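Local coordinates for peptidase S9 prolyl oligopeptidase catalytic domain-containing protein (Pyrococcus horikoshii, PDB 4HXF), which probably hydrolyses peptides as a serine peptidase of the prolyl oligopeptidase family, an acylaminoacyl peptidase working as a self-compartmentalizing hexamer, at residues 26-31 and 64-69; 45-50 and 56-61. All blocks are in the same frame, centred on the assembly; numbering follows the deposited sequence. Where two conformers were deposited one is given.

Overall arrangement
Both contacts belong to the beta-propeller and sit at one place in it, their centres 8 Å apart. Interaction 2 is the outer hairpin of the four-stranded sheet 16-59; interaction 1 packs the second strand of that sheet onto 62-66, the first strand of the following one. Along the chain, 45-50 and 56-61 lie inside the loop that interaction 1 closes. Strands 26-35 and 40-49 are neighbours, so the two contacts also bond directly: Glu48 N meets Val27 O at 2.7 Å. Ile45 links them again by touching Pro64. None of their residues lines the inhibitor pocket of the hydrolase domain; bound magnesium lies about 9 Å from the Phe57 side chain and about 11 Å from that of Val30.

Interaction 1. Residues 26-31 and 64-69; sequences LVAYVL and PRISPD
Two acceptors grip NH1 of Arg65, next to the Pro64 that packs on Val30 and Ala28: the nitrogen bonds to Pro64 O at 2.8 Å and makes a salt bridge to Asp19 OD2 in strand 16-23. The oxygen lies close to the guanidinium plane, but NH1 stands above the carbonyl plane, 55° out of it, and so not on a lone pair. Asp19 also touches the Pro64 ring, so one residue meets both the apolar and the charged part of this corner.

Across the contact the meeting is wholly apolar. CB, CG and CD of the Pro64 ring do the touching, and the Val30 side chain lies across the ring at a slant. CD is 3.5 Å from Val30 CG2, with CG of the ring near the same methyl. Pro64 CB is 4.0 Å from Ala28 CB. Ile66, two residues on, points the same way; its CG1 is anti to the carbonyl carbon (chi1 -55°), and the extended chain carries CD1 to 4.1 Å from Ala28 CB. At this close approach of two blades, the methyl of alanine is small enough to sit against both Pro64 CB and Ile66 CD1, and the rigid, compact proline offers carbon atoms at close range. The strands run antiparallel with axes 7.4 Å apart, too far for backbone pairing, as expected of different sheets. Such face-to-face packing of adjacent four-stranded blades is characteristic of the beta-propeller fold.

Interaction 2. Residues 45-50 and 56-61; sequences IVIENL and KFIEDA
Ile45, Ile47 and Ile58 all hold CG1 anti to their carbonyl carbons, with chi1 between -66° and -54°, and this shared choice points the three CG1 branches to one face of a beta hairpin, where CD1 of Ile47 meets CD1 of Ile58 while CD1 of Ile45 goes to Ala61. The hairpin, strands 40-49 and 54-59, forms the outer half of a propeller blade. Its backbones pair through four bonds of 2.8 to 2.9 Å: Ile45 N to Ile58 O, Ile58 N to Ile45 O, Ile47 N to Lys56 O and Lys56 N to Ile47 O. Ile45 with Ile58 and Ile47 with Lys56 are thus hydrogen-bonded pairs, and Val46 with Phe57 between them is a non-hydrogen-bonded one.

On the isoleucine face, Ile47 CD1 rests 3.9 Å from Ile58 CD1. Ile45 CD1 reaches past the paired strands to Ala61 CB at 3.6 Å. Beta-branched residues suit the extended backbone and fill this buried layer; Phe75 of strand 72-77 covers Ile45, Ile58 and Ala61, and Leu95 lies on Ile47 and Lys56. Shortening Ile45 to an alanine would remove everything beyond CB and is likely to open a gap beside Phe75, leaving the methyl of Ala61 without its neighbour.

Lys56 starts from a crowded torsion, CG lying between the backbone N and the carbonyl carbon, and then extends. Its CG lies 3.8 Å from Ile47 CB, and CE passes the Ile47 CG2 branch, so the aliphatic part of the lysine completes the apolar layer while NZ bonds to Leu92 O. Strand 54-59 faces the second subunit, where Ser96 OG of that neighbouring chain bonds Phe57 N. On the opposite face of the sheet, Val46 CG2 comes to the edge of the Phe57 ring, near its plane. Between the backbones themselves, Phe57 CA makes a CA-H...O contact of 3.3 Å with Ile45 O.

Interaction 1. Residues 26-31 and 64-69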
loop_
_atom_site.group_PDB
_atom_site.type_symbol
_atom_site.label_atom_id
_atom_site.label_comp_id
_atom_site.label_asym_id
_atom_site.label_seq_id
_atom_site.Cartn_x
_atom_site.Cartn_y
_atom_site.Cartn_z
ATOM N N LEU A 26 -30.573 31.301 -14.042
ATOM C CA LEU A 26 -29.957 30.238 -13.177
ATOM C C LEU A 26 -29.553 30.772 -11.772
ATOM O O LEU A 26 -29.174 31.957 -11.632
ATOM C CB LEU A 26 -28.713 29.652 -13.828
ATOM C CG LEU A 26 -28.956 28.899 -15.158
ATOM C CD1 LEU A 26 -27.611 28.665 -15.874
ATOM C CD2 LEU A 26 -29.747 27.605 -14.934
ATOM N N VAL A 27 -29.654 29.881 -10.770
ATOM C CA VAL A 27 -29.133 30.093 -9.449
ATOM C C VAL A 27 -28.199 28.948 -9.146
ATOM O O VAL A 27 -28.549 27.794 -9.521
ATOM C CB VAL A 27 -30.333 30.145 -8.531
ATOM C CG1 VAL A 27 -29.944 30.425 -7.079
ATOM C CG2 VAL A 27 -31.211 31.284 -9.041
ATOM N N ALA A 28 -27.054 29.203 -8.522
ATOM C CA ALA A 28 -26.192 28.127 -8.028
ATOM C C ALA A 28 -25.933 28.405 -6.574
ATOM O O ALA A 28 -25.963 29.550 -6.110
ATOM C CB ALA A 28 -24.864 28.026 -8.771
ATOM N N TYR A 29 -25.715 27.321 -5.822
ATOM C CA TYR A 29 -25.377 27.446 -4.410
ATOM C C TYR A 29 -24.739 26.173 -3.950
ATOM O O TYR A 29 -24.740 25.150 -4.713
ATOM C CB TYR A 29 -26.636 27.819 -3.550
ATOM C CG TYR A 29 -27.811 26.890 -3.654
ATOM C CD1 TYR A 29 -28.756 27.093 -4.623
ATOM C CD2 TYR A 29 -27.883 25.730 -2.887
ATOM C CE1 TYR A 29 -29.814 26.205 -4.787
ATOM C CE2 TYR A 29 -28.979 24.883 -3.006
ATOM C CZ TYR A 29 -29.922 25.103 -3.980
ATOM O OH TYR A 29 -31.008 24.295 -4.178
ATOM N N VAL A 30 -24.196 26.106 -2.734
ATOM C CA VAL A 30 -23.500 24.950 -2.192
ATOM C C VAL A 30 -24.360 24.348 -1.078
ATOM O O VAL A 30 -24.857 25.092 -0.236
ATOM C CB VAL A 30 -22.083 25.234 -1.586
ATOM C CG1 VAL A 30 -21.439 24.002 -1.087
ATOM C CG2 VAL A 30 -21.272 25.951 -2.705
ATOM N N LEU A 31 -24.590 23.074 -1.205
ATOM C CA LEU A 31 -25.310 22.246 -0.182
ATOM C C LEU A 31 -24.223 21.464 0.580
ATOM O O LEU A 31 -23.454 20.698 -0.050
ATOM C CB LEU A 31 -26.246 21.282 -0.884
ATOM C CG LEU A 31 -26.820 20.153 -0.017
ATOM C CD1 LEU A 31 -27.710 20.709 1.091
ATOM C CD2 LEU A 31 -27.670 19.226 -0.920
ATOM N N PRO A 64 -18.910 27.872 -6.524
ATOM C CA PRO A 64 -19.496 28.049 -7.839
ATOM C C PRO A 64 -19.363 29.504 -8.321
ATOM O O PRO A 64 -19.655 30.458 -7.595
ATOM C CB PRO A 64 -20.991 27.734 -7.633
ATOM C CG PRO A 64 -21.240 28.060 -6.152
ATOM C CD PRO A 64 -19.956 27.660 -5.501
ATOM N N ARG A 65 -18.887 29.675 -9.577
ATOM C CA ARG A 65 -18.836 31.019 -10.163
ATOM C C ARG A 65 -19.369 30.933 -11.512
ATOM O O ARG A 65 -18.774 30.234 -12.421
ATOM C CB ARG A 65 -17.351 31.475 -10.262
ATOM C CG ARG A 65 -16.638 31.457 -8.859
ATOM C CD ARG A 65 -17.236 32.592 -7.983
ATOM N NE ARG A 65 -16.532 32.662 -6.704
ATOM C CZ ARG A 65 -16.903 32.015 -5.555
ATOM N NH1 ARG A 65 -18.034 31.279 -5.500
ATOM N NH2 ARG A 65 -16.207 32.169 -4.447
ATOM N N ILE A 66 -20.539 31.476 -11.765
ATOM C CA ILE A 66 -21.145 31.446 -13.063
ATOM C C ILE A 66 -20.544 32.492 -14.010
ATOM O O ILE A 66 -20.402 33.678 -13.668
ATOM C CB ILE A 66 -22.678 31.650 -12.974
ATOM C CG1 ILE A 66 -23.244 30.591 -12.002
ATOM C CG2 ILE A 66 -23.316 31.669 -14.384
ATOM C CD1 ILE A 66 -24.772 30.859 -11.693
ATOM N N SER A 67 -20.179 32.112 -15.221
ATOM C CA SER A 67 -19.549 33.099 -16.124
ATOM C C SER A 67 -20.582 34.208 -16.505
ATOM O O SER A 67 -21.799 33.976 -16.544
ATOM C CB SER A 67 -19.014 32.418 -17.393
ATOM O OG SER A 67 -20.122 31.925 -18.181
ATOM N N PRO A 68 -20.085 35.427 -16.791
ATOM C CA PRO A 68 -20.958 36.563 -17.102
ATOM C C PRO A 68 -21.934 36.256 -18.215
ATOM O O PRO A 68 -23.114 36.726 -18.126
ATOM C CB PRO A 68 -19.960 37.655 -17.481
ATOM C CG PRO A 68 -18.848 37.392 -16.606
ATOM C CD PRO A 68 -18.697 35.867 -16.488
ATOM N N ASP A 69 -21.514 35.471 -19.214
ATOM C CA ASP A 69 -22.341 35.106 -20.371
ATOM C C ASP A 69 -23.359 34.020 -20.076
ATOM O O ASP A 69 -24.179 33.695 -20.928
ATOM C CB ASP A 69 -21.493 34.856 -21.656
ATOM C CG ASP A 69 -20.612 33.563 -21.522
ATOM O OD1 ASP A 69 -20.748 32.838 -20.476
ATOM O OD2 ASP A 69 -19.845 33.349 -22.485
#

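Interaction 2. Residues 45-50 and 56-61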
loop_
_atom_site.group_PDB
_atom_site.type_symbol
_atom_site.label_atom_id
_atom_site.label_comp_id
_atom_site.label_asym_id
_atom_site.label_seq_id
_atom_site.Cartn_x
_atom_site.Cartn_y
_atom_site.Cartn_z
ATOM N N ILE A 45 -22.525 21.314 -5.296
ATOM C CA ILE A 45 -23.108 22.497 -5.913
ATOM C C ILE A 45 -24.425 22.120 -6.547
ATOM O O ILE A 45 -24.535 21.099 -7.274
ATOM C CB ILE A 45 -22.131 23.112 -6.985
ATOM C CG1 ILE A 45 -20.876 23.652 -6.325
ATOM C CG2 ILE A 45 -22.839 24.146 -7.826
ATOM C CD1 ILE A 45 -19.713 23.925 -7.344
ATOM N N VAL A 46 -25.450 22.929 -6.310
ATOM C CA VAL A 46 -26.768 22.738 -6.892
ATOM C C VAL A 46 -27.019 23.899 -7.817
ATOM O O VAL A 46 -26.760 25.059 -7.468
ATOM C CB VAL A 46 -27.865 22.662 -5.788
ATOM C CG1 VAL A 46 -29.258 22.415 -6.453
ATOM C CG2 VAL A 46 -27.467 21.581 -4.759
ATOM N N ILE A 47 -27.484 23.609 -9.006
ATOM C CA ILE A 47 -27.831 24.632 -10.012
ATOM C C ILE A 47 -29.284 24.487 -10.282
ATOM O O ILE A 47 -29.795 23.397 -10.681
ATOM C CB ILE A 47 -27.037 24.418 -11.318
ATOM C CG1 ILE A 47 -25.488 24.496 -10.985
ATOM C CG2 ILE A 47 -27.455 25.411 -12.400
ATOM C CD1 ILE A 47 -24.651 23.653 -11.883
ATOM N N GLU A 48 -30.007 25.563 -10.001
ATOM C CA GLU A 48 -31.452 25.572 -10.247
ATOM C C GLU A 48 -31.835 26.441 -11.373
ATOM O O GLU A 48 -31.316 27.570 -11.530
ATOM C CB GLU A 48 -32.259 26.029 -9.086
ATOM C CG GLU A 48 -31.929 25.201 -7.948
ATOM C CD GLU A 48 -33.028 25.131 -6.921
ATOM O OE1 GLU A 48 -34.170 25.662 -7.064
ATOM O OE2 GLU A 48 -32.632 24.544 -5.914
ATOM N N ASN A 49 -32.761 25.931 -12.182
ATOM C CA ASN A 49 -33.164 26.764 -13.348
ATOM C C ASN A 49 -34.525 27.251 -13.013
ATOM O O ASN A 49 -35.415 26.416 -12.972
ATOM C CB ASN A 49 -33.253 26.022 -14.689
ATOM C CG ASN A 49 -33.785 26.961 -15.813
ATOM O OD1 ASN A 49 -34.913 27.457 -15.758
ATOM N ND2 ASN A 49 -32.919 27.313 -16.717
ATOM N N LEU A 50 -34.667 28.585 -12.849
ATOM C CA LEU A 50 -35.862 29.206 -12.279
ATOM C C LEU A 50 -37.002 29.081 -13.346
ATOM O O LEU A 50 -38.169 29.033 -13.006
ATOM C CB LEU A 50 -35.576 30.655 -11.885
ATOM C CG LEU A 50 -34.484 30.868 -10.845
ATOM C CD1 LEU A 50 -33.898 32.288 -10.853
ATOM C CD2 LEU A 50 -35.057 30.478 -9.510
ATOM N N LYS A 56 -29.808 20.536 -11.064
ATOM C CA LYS A 56 -28.674 19.760 -11.449
ATOM C C LYS A 56 -27.535 19.979 -10.496
ATOM O O LYS A 56 -27.607 20.874 -9.636
ATOM C CB LYS A 56 -28.360 20.068 -12.945
ATOM C CG LYS A 56 -28.011 21.458 -13.413
ATOM C CD LYS A 56 -28.119 21.466 -15.022
ATOM C CE LYS A 56 -28.401 22.884 -15.561
ATOM N NZ LYS A 56 -28.354 23.026 -17.094
ATOM N N PHE A 57 -26.539 19.093 -10.575
ATOM C CA PHE A 57 -25.552 18.967 -9.512
ATOM C C PHE A 57 -24.139 18.854 -9.994
ATOM O O PHE A 57 -23.877 18.283 -11.074
ATOM C CB PHE A 57 -25.802 17.641 -8.774
ATOM C CG PHE A 57 -27.239 17.444 -8.344
ATOM C CD1 PHE A 57 -28.016 16.541 -9.047
ATOM C CD2 PHE A 57 -27.796 18.247 -7.374
ATOM C CE1 PHE A 57 -29.376 16.378 -8.732
ATOM C CE2 PHE A 57 -29.135 18.086 -7.051
ATOM C CZ PHE A 57 -29.934 17.152 -7.741
ATOM N N ILE A 58 -23.250 19.390 -9.189
ATOM C CA ILE A 58 -21.829 19.181 -9.375
ATOM C C ILE A 58 -21.353 18.664 -8.035
ATOM O O ILE A 58 -21.272 19.368 -7.009
ATOM C CB ILE A 58 -21.013 20.470 -9.776
ATOM C CG1 ILE A 58 -21.611 21.134 -11.001
ATOM C CG2 ILE A 58 -19.560 20.020 -9.950
ATOM C CD1 ILE A 58 -20.982 22.520 -11.355
ATOM N N GLU A 59 -20.993 17.398 -8.010
ATOM C CA GLU A 59 -20.696 16.713 -6.764
ATOM C C GLU A 59 -19.251 16.917 -6.274
ATOM O O GLU A 59 -18.346 17.151 -7.081
ATOM C CB GLU A 59 -21.127 15.271 -6.974
ATOM C CG GLU A 59 -21.031 14.398 -5.790
ATOM C CD GLU A 59 -21.832 14.803 -4.582
ATOM O OE1 GLU A 59 -22.601 13.941 -4.124
ATOM O OE2 GLU A 59 -21.648 15.927 -4.094
ATOM N N ASP A 60 -19.069 16.913 -4.953
ATOM C CA ASP A 60 -17.787 17.136 -4.244
ATOM C C ASP A 60 -17.048 18.395 -4.737
ATOM O O ASP A 60 -15.897 18.355 -5.292
ATOM C CB ASP A 60 -16.960 15.900 -4.352
ATOM C CG ASP A 60 -17.594 14.791 -3.637
ATOM O OD1 ASP A 60 -18.027 15.038 -2.486
ATOM O OD2 ASP A 60 -17.636 13.678 -4.171
ATOM N N ALA A 61 -17.750 19.531 -4.662
ATOM C CA ALA A 61 -17.331 20.804 -5.243
ATOM C C ALA A 61 -17.874 21.938 -4.478
ATOM O O ALA A 61 -18.931 21.806 -3.796
ATOM C CB ALA A 61 -17.812 20.924 -6.739
#